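Local structure of esterase A (Caulobacter crescentus, 5GKV) at residues 107-119 with 149-161. The protein is a penicillin-binding-protein homolog of the serine beta-lactamase family that probably hydrolyses esters. Residues are numbered along the deposited sequence; the frame is centred on the assembly and turned at random.
Sequences DVWPEFAQAGKDA and ATCAKLAAMAPLF
Lys117 reaches from the loop after the 3-10 turn 110-113 to the C-terminal end of helix 147-156, where the carbonyls of Ala155 and Met157 accept from its NZ. Beyond CB, its CG lies 3.9 Å from CG of Pro159, whose compact ring packs against the aliphatic chain as the two side chains cross obliquely. CD and CE continue past Met157 O, and CE sits 3.5 Å above the plane of the Phe112 ring, over its centre. Bends at chi3 (-62°) and chi4 (-55°) then curl the tip inward, and NZ donates to Ala155 O and Met157 O, each at 2.8 Å, and to Gln114 O of its own loop. It approaches Ala155 O from above the carbonyl plane but lies only 23° out of that of Met157. A buried ammonium thus ties both segments together at a helix C-terminus, whose dipole should favour its positive charge. The contact lies at the periphery of the chain, in the helical part of the beta-lactamase-type fold, with helix 173-186 beside Trp109 and Cys151. Trp109 brings CZ2 to 3.4 Å from Cys151 O, which lies at the ring's edge. Ala155 is small enough for its CB to come within 3.5 Å of Glu111 O. That same carbonyl accepts from Gln114 NE2, whose long amide arm also reaches a water that donates to Ala152 O.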
ATOM      1  N   ASP A 107     -19.312  10.588  12.519  1.00 24.55           N
ATOM      2  CA  ASP A 107     -19.371  10.391  13.963  1.00 25.07           C
ATOM      3  C   ASP A 107     -18.053  10.743  14.640  1.00 30.16           C
ATOM      4  O   ASP A 107     -18.051  11.276  15.755  1.00 25.09           O
ATOM      5  CB  ASP A 107     -19.774   8.959  14.296  1.00 26.50           C
ATOM      6  CG  ASP A 107     -20.313   8.840  15.709  1.00 46.87           C
ATOM      7  OD1 ASP A 107     -19.868   7.927  16.436  1.00 42.17           O
ATOM      8  OD2 ASP A 107     -21.159   9.682  16.096  1.00 47.75           O
ATOM      9  N   VAL A 108     -16.915  10.467  13.991  1.00 23.94           N
ATOM     10  CA  VAL A 108     -15.624  10.821  14.581  1.00 25.66           C
ATOM     11  C   VAL A 108     -15.013  12.062  13.943  1.00 26.65           C
ATOM     12  O   VAL A 108     -14.029  12.599  14.479  1.00 24.68           O
ATOM     13  CB  VAL A 108     -14.626   9.643  14.508  1.00 28.79           C
ATOM     14  CG1 VAL A 108     -15.252   8.380  15.096  1.00 27.69           C
ATOM     15  CG2 VAL A 108     -14.189   9.417  13.082  1.00 24.07           C
ATOM     16  N   TRP A 109     -15.580  12.548  12.839  1.00 27.00           N
ATOM     17  CA  TRP A 109     -15.031  13.667  12.073  1.00 24.14           C
ATOM     18  C   TRP A 109     -16.225  14.511  11.647  1.00 29.09           C
ATOM     19  O   TRP A 109     -16.685  14.441  10.497  1.00 24.89           O
ATOM     20  CB  TRP A 109     -14.218  13.143  10.882  1.00 22.08           C
ATOM     21  CG  TRP A 109     -13.621  14.132   9.931  1.00 21.77           C
ATOM     22  CD1 TRP A 109     -13.655  15.495   9.996  1.00 27.18           C
ATOM     23  CD2 TRP A 109     -12.897  13.805   8.738  1.00 19.77           C
ATOM     24  NE1 TRP A 109     -12.986  16.037   8.923  1.00 22.16           N
ATOM     25  CE2 TRP A 109     -12.516  15.019   8.132  1.00 24.48           C
ATOM     26  CE3 TRP A 109     -12.527  12.603   8.135  1.00 19.26           C
ATOM     27  CZ2 TRP A 109     -11.776  15.063   6.949  1.00 16.83           C
ATOM     28  CZ3 TRP A 109     -11.793  12.645   6.938  1.00 20.12           C
ATOM     29  CH2 TRP A 109     -11.435  13.865   6.363  1.00 20.68           C
ATOM     30  N   PRO A 110     -16.788  15.295  12.576  1.00 28.70           N
ATOM     31  CA  PRO A 110     -18.092  15.934  12.316  1.00 28.42           C
ATOM     32  C   PRO A 110     -18.115  16.788  11.067  1.00 26.72           C
ATOM     33  O   PRO A 110     -19.146  16.835  10.379  1.00 25.62           O
ATOM     34  CB  PRO A 110     -18.323  16.779  13.575  1.00 28.89           C
ATOM     35  CG  PRO A 110     -17.533  16.076  14.641  1.00 30.21           C
ATOM     36  CD  PRO A 110     -16.300  15.566  13.945  1.00 29.48           C
ATOM     37  N   GLU A 111     -16.995  17.436  10.738  1.00 25.67           N
ATOM     38  CA  GLU A 111     -16.928  18.269   9.543  1.00 30.81           C
ATOM     39  C   GLU A 111     -17.139  17.471   8.261  1.00 28.27           C
ATOM     40  O   GLU A 111     -17.531  18.052   7.240  1.00 25.35           O
ATOM     41  CB  GLU A 111     -15.589  18.994   9.505  1.00 29.17           C
ATOM     42  CG  GLU A 111     -15.378  19.945  10.692  1.00 30.41           C
ATOM     43  CD  GLU A 111     -14.711  19.294  11.904  1.00 38.02           C
ATOM     44  OE1 GLU A 111     -14.818  18.061  12.097  1.00 32.37           O
ATOM     45  OE2 GLU A 111     -14.080  20.038  12.683  1.00 42.61           O
ATOM     46  N   PHE A 112     -16.904  16.156   8.297  1.00 25.44           N
ATOM     47  CA  PHE A 112     -17.085  15.320   7.112  1.00 25.78           C
ATOM     48  C   PHE A 112     -18.536  15.262   6.645  1.00 26.87           C
ATOM     49  O   PHE A 112     -18.788  14.866   5.504  1.00 24.86           O
ATOM     50  CB  PHE A 112     -16.604  13.902   7.395  1.00 21.92           C
ATOM     51  CG  PHE A 112     -16.339  13.088   6.150  1.00 21.39           C
ATOM     52  CD1 PHE A 112     -15.188  13.304   5.399  1.00 23.60           C
ATOM     53  CD2 PHE A 112     -17.221  12.094   5.749  1.00 20.92           C
ATOM     54  CE1 PHE A 112     -14.925  12.556   4.257  1.00 21.96           C
ATOM     55  CE2 PHE A 112     -16.970  11.338   4.597  1.00 20.78           C
ATOM     56  CZ  PHE A 112     -15.820  11.575   3.854  1.00 21.37           C
ATOM     57  N   ALA A 113     -19.498  15.608   7.505  1.00 23.14           N
ATOM     58  CA  ALA A 113     -20.899  15.459   7.129  1.00 28.29           C
ATOM     59  C   ALA A 113     -21.317  16.379   5.982  1.00 32.38           C
ATOM     60  O   ALA A 113     -22.398  16.176   5.416  1.00 27.61           O
ATOM     61  CB  ALA A 113     -21.802  15.705   8.343  1.00 29.97           C
ATOM     62  N   GLN A 114     -20.494  17.358   5.607  1.00 27.61           N
ATOM     63  CA  GLN A 114     -20.893  18.329   4.597  1.00 26.69           C
ATOM     64  C   GLN A 114     -21.184  17.666   3.249  1.00 35.08           C
ATOM     65  O   GLN A 114     -20.723  16.552   2.950  1.00 28.47           O
ATOM     66  CB  GLN A 114     -19.809  19.383   4.404  1.00 29.10           C
ATOM     67  CG  GLN A 114     -19.448  20.158   5.645  1.00 27.18           C
ATOM     68  CD  GLN A 114     -18.249  21.033   5.399  1.00 30.63           C
ATOM     69  OE1 GLN A 114     -18.344  22.048   4.704  1.00 32.67           O
ATOM     70  NE2 GLN A 114     -17.096  20.632   5.929  1.00 28.99           N
ATOM     71  N   ALA A 115     -21.973  18.379   2.431  1.00 28.44           N
ATOM     72  CA  ALA A 115     -22.255  18.004   1.043  1.00 25.37           C
ATOM     73  C   ALA A 115     -22.875  16.616   0.933  1.00 28.17           C
ATOM     74  O   ALA A 115     -22.634  15.891  -0.036  1.00 31.37           O
ATOM     75  CB  ALA A 115     -20.997  18.099   0.175  1.00 27.20           C
ATOM     76  N   GLY A 116     -23.676  16.230   1.920  1.00 28.68           N
ATOM     77  CA  GLY A 116     -24.417  14.990   1.827  1.00 27.59           C
ATOM     78  C   GLY A 116     -23.687  13.728   2.241  1.00 31.80           C
ATOM     79  O   GLY A 116     -24.184  12.632   1.954  1.00 30.75           O
ATOM     80  N   LYS A 117     -22.540  13.830   2.919  1.00 31.85           N
ATOM     81  CA  LYS A 117     -21.757  12.656   3.302  1.00 26.89           C
ATOM     82  C   LYS A 117     -21.994  12.217   4.754  1.00 27.47           C
ATOM     83  O   LYS A 117     -21.174  11.483   5.311  1.00 22.70           O
ATOM     84  CB  LYS A 117     -20.264  12.913   3.076  1.00 23.00           C
ATOM     85  CG  LYS A 117     -19.887  13.358   1.672  1.00 21.24           C
ATOM     86  CD  LYS A 117     -18.376  13.323   1.463  1.00 22.73           C
ATOM     87  CE  LYS A 117     -17.653  14.280   2.404  1.00 23.52           C
ATOM     88  NZ  LYS A 117     -18.189  15.667   2.289  1.00 25.22           N
ATOM     89  N   ASP A 118     -23.112  12.616   5.365  1.00 28.08           N
ATOM     90  CA  ASP A 118     -23.309  12.377   6.795  1.00 25.94           C
ATOM     91  C   ASP A 118     -23.472  10.902   7.144  1.00 24.14           C
ATOM     92  O   ASP A 118     -23.299  10.547   8.310  1.00 25.41           O
ATOM     93  CB  ASP A 118     -24.536  13.143   7.285  1.00 32.61           C
ATOM     94  CG  ASP A 118     -25.746  12.862   6.434  1.00 37.19           C
ATOM     95  OD1 ASP A 118     -25.851  13.471   5.341  1.00 45.52           O
ATOM     96  OD2 ASP A 118     -26.564  12.007   6.830  1.00 44.62           O
ATOM     97  N   ALA A 119     -23.803  10.040   6.177  1.00 24.32           N
ATOM     98  CA  ALA A 119     -23.975   8.614   6.435  1.00 26.52           C
ATOM     99  C   ALA A 119     -22.853   7.740   5.876  1.00 25.15           C
ATOM    100  O   ALA A 119     -22.891   6.520   6.071  1.00 25.50           O
ATOM    101  CB  ALA A 119     -25.312   8.119   5.873  1.00 23.58           C
ATOM    102  N   ALA A 149      -5.501  21.478   5.583  1.00 29.27           N
ATOM    103  CA  ALA A 149      -6.195  22.034   4.423  1.00 30.21           C
ATOM    104  C   ALA A 149      -6.715  20.931   3.505  1.00 27.16           C
ATOM    105  O   ALA A 149      -7.820  21.043   2.957  1.00 27.85           O
ATOM    106  CB  ALA A 149      -5.288  22.993   3.656  1.00 29.76           C
ATOM    107  N   THR A 150      -5.955  19.841   3.346  1.00 27.32           N
ATOM    108  CA  THR A 150      -6.432  18.737   2.513  1.00 27.47           C
ATOM    109  C   THR A 150      -7.682  18.099   3.122  1.00 27.31           C
ATOM    110  O   THR A 150      -8.695  17.911   2.434  1.00 23.33           O
ATOM    111  CB  THR A 150      -5.322  17.694   2.317  1.00 25.40           C
ATOM    112  OG1 THR A 150      -4.192  18.305   1.681  1.00 29.53           O
ATOM    113  CG2 THR A 150      -5.808  16.533   1.446  1.00 20.90           C
ATOM    114  N   CYS A 151      -7.639  17.782   4.423  1.00 24.21           N
ATOM    115  CA  CYS A 151      -8.802  17.169   5.068  1.00 23.37           C
ATOM    116  C   CYS A 151     -10.009  18.097   5.035  1.00 27.09           C
ATOM    117  O   CYS A 151     -11.149  17.642   4.874  1.00 24.36           O
ATOM    118  CB  CYS A 151      -8.480  16.783   6.517  1.00 23.59           C
ATOM    119  SG  CYS A 151      -7.219  15.478   6.691  1.00 26.65           S
ATOM    120  N   ALA A 152      -9.786  19.399   5.211  1.00 27.11           N
ATOM    121  CA  ALA A 152     -10.903  20.334   5.161  1.00 27.10           C
ATOM    122  C   ALA A 152     -11.551  20.328   3.782  1.00 28.04           C
ATOM    123  O   ALA A 152     -12.784  20.342   3.664  1.00 25.88           O
ATOM    124  CB  ALA A 152     -10.430  21.741   5.535  1.00 27.78           C
ATOM    125  N   LYS A 153     -10.735  20.265   2.728  1.00 26.85           N
ATOM    126  CA  LYS A 153     -11.286  20.254   1.375  1.00 27.97           C
ATOM    127  C   LYS A 153     -12.061  18.967   1.105  1.00 25.76           C
ATOM    128  O   LYS A 153     -13.126  18.999   0.476  1.00 22.98           O
ATOM    129  CB  LYS A 153     -10.167  20.449   0.354  1.00 28.83           C
ATOM    130  CG  LYS A 153     -10.679  20.755  -1.060  1.00 31.07           C
ATOM    131  CD  LYS A 153      -9.546  21.122  -1.991  1.00 33.58           C
ATOM    132  CE  LYS A 153     -10.030  21.245  -3.426  1.00 36.36           C
ATOM    133  NZ  LYS A 153     -11.094  22.258  -3.580  1.00 38.84           N
ATOM    134  N   LEU A 154     -11.552  17.828   1.587  1.00 24.93           N
ATOM    135  CA  LEU A 154     -12.286  16.571   1.464  1.00 26.65           C
ATOM    136  C   LEU A 154     -13.589  16.620   2.253  1.00 25.49           C
ATOM    137  O   LEU A 154     -14.648  16.201   1.762  1.00 23.72           O
ATOM    138  CB  LEU A 154     -11.409  15.402   1.938  1.00 21.42           C
ATOM    139  CG  LEU A 154     -10.247  14.986   1.027  1.00 20.71           C
ATOM    140  CD1 LEU A 154      -9.250  14.011   1.716  1.00 22.53           C
ATOM    141  CD2 LEU A 154     -10.770  14.350  -0.265  1.00 21.89           C
ATOM    142  N   ALA A 155     -13.531  17.120   3.494  1.00 24.72           N
ATOM    143  CA  ALA A 155     -14.734  17.185   4.313  1.00 21.82           C
ATOM    144  C   ALA A 155     -15.825  18.002   3.637  1.00 23.02           C
ATOM    145  O   ALA A 155     -17.014  17.692   3.782  1.00 23.80           O
ATOM    146  CB  ALA A 155     -14.405  17.773   5.689  1.00 24.98           C
ATOM    147  N   ALA A 156     -15.442  19.021   2.874  1.00 22.33           N
ATOM    148  CA  ALA A 156     -16.412  19.886   2.217  1.00 26.72           C
ATOM    149  C   ALA A 156     -16.835  19.381   0.844  1.00 30.36           C
ATOM    150  O   ALA A 156     -17.796  19.909   0.279  1.00 28.14           O
ATOM    151  CB  ALA A 156     -15.842  21.296   2.081  1.00 24.05           C
ATOM    152  N   MET A 157     -16.172  18.361   0.307  1.00 23.59           N
ATOM    153  CA  MET A 157     -16.379  17.991  -1.087  1.00 25.37           C
ATOM    154  C   MET A 157     -17.630  17.138  -1.284  1.00 22.54           C
ATOM    155  O   MET A 157     -17.953  16.264  -0.470  1.00 21.03           O
ATOM    156  CB  MET A 157     -15.151  17.258  -1.610  1.00 25.20           C
ATOM    157  CG  MET A 157     -15.327  16.672  -3.009  1.00 21.93           C
ATOM    158  SD  MET A 157     -13.811  15.921  -3.591  1.00 21.88           S
ATOM    159  CE  MET A 157     -14.474  15.004  -4.999  1.00 19.15           C
ATOM    160  N   ALA A 158     -18.350  17.411  -2.386  1.00 22.54           N
ATOM    161  CA  ALA A 158     -19.469  16.581  -2.808  1.00 22.92           C
ATOM    162  C   ALA A 158     -18.961  15.352  -3.564  1.00 21.00           C
ATOM    163  O   ALA A 158     -18.052  15.469  -4.383  1.00 21.33           O
ATOM    164  CB  ALA A 158     -20.410  17.381  -3.703  1.00 24.36           C
ATOM    165  N   PRO A 159     -19.527  14.169  -3.304  1.00 21.29           N
ATOM    166  CA  PRO A 159     -19.040  12.947  -3.953  1.00 20.19           C
ATOM    167  C   PRO A 159     -19.241  12.968  -5.461  1.00 19.57           C
ATOM    168  O   PRO A 159     -20.246  13.467  -5.972  1.00 19.57           O
ATOM    169  CB  PRO A 159     -19.887  11.839  -3.319  1.00 19.70           C
ATOM    170  CG  PRO A 159     -20.438  12.432  -2.055  1.00 24.75           C
ATOM    171  CD  PRO A 159     -20.537  13.905  -2.264  1.00 26.08           C
ATOM    172  N   LEU A 160     -18.294  12.354  -6.162  1.00 19.90           N
ATOM    173  CA  LEU A 160     -18.317  12.280  -7.619  1.00 18.22           C
ATOM    174  C   LEU A 160     -19.169  11.138  -8.156  1.00 16.29           C
ATOM    175  O   LEU A 160     -19.358  11.062  -9.373  1.00 16.78           O
ATOM    176  CB  LEU A 160     -16.884  12.138  -8.154  1.00 17.27           C
ATOM    177  CG  LEU A 160     -15.950  13.327  -7.924  1.00 17.40           C
ATOM    178  CD1 LEU A 160     -14.491  12.852  -7.972  1.00 25.43           C
ATOM    179  CD2 LEU A 160     -16.201  14.387  -8.988  1.00 18.14           C
ATOM    180  N   PHE A 161     -19.635  10.231  -7.306  1.00 15.70           N
ATOM    181  CA  PHE A 161     -20.422   9.077  -7.724  1.00 17.80           C
ATOM    182  C   PHE A 161     -21.087   8.467  -6.481  1.00 18.78           C
ATOM    183  O   PHE A 161     -20.695   8.782  -5.349  1.00 21.84           O
ATOM    184  CB  PHE A 161     -19.561   8.033  -8.472  1.00 18.79           C
ATOM    185  CG  PHE A 161     -18.289   7.629  -7.751  1.00 18.50           C
ATOM    186  CD1 PHE A 161     -18.299   6.600  -6.817  1.00 17.91           C
ATOM    187  CD2 PHE A 161     -17.088   8.264  -8.041  1.00 17.00           C
ATOM    188  CE1 PHE A 161     -17.111   6.213  -6.155  1.00 18.79           C
ATOM    189  CE2 PHE A 161     -15.886   7.889  -7.397  1.00 19.74           C
ATOM    190  CZ  PHE A 161     -15.905   6.859  -6.458  1.00 18.79           C
TER
HETATM  191  O   HOH W   1     -14.513  21.635   5.363  1.00 30.38           O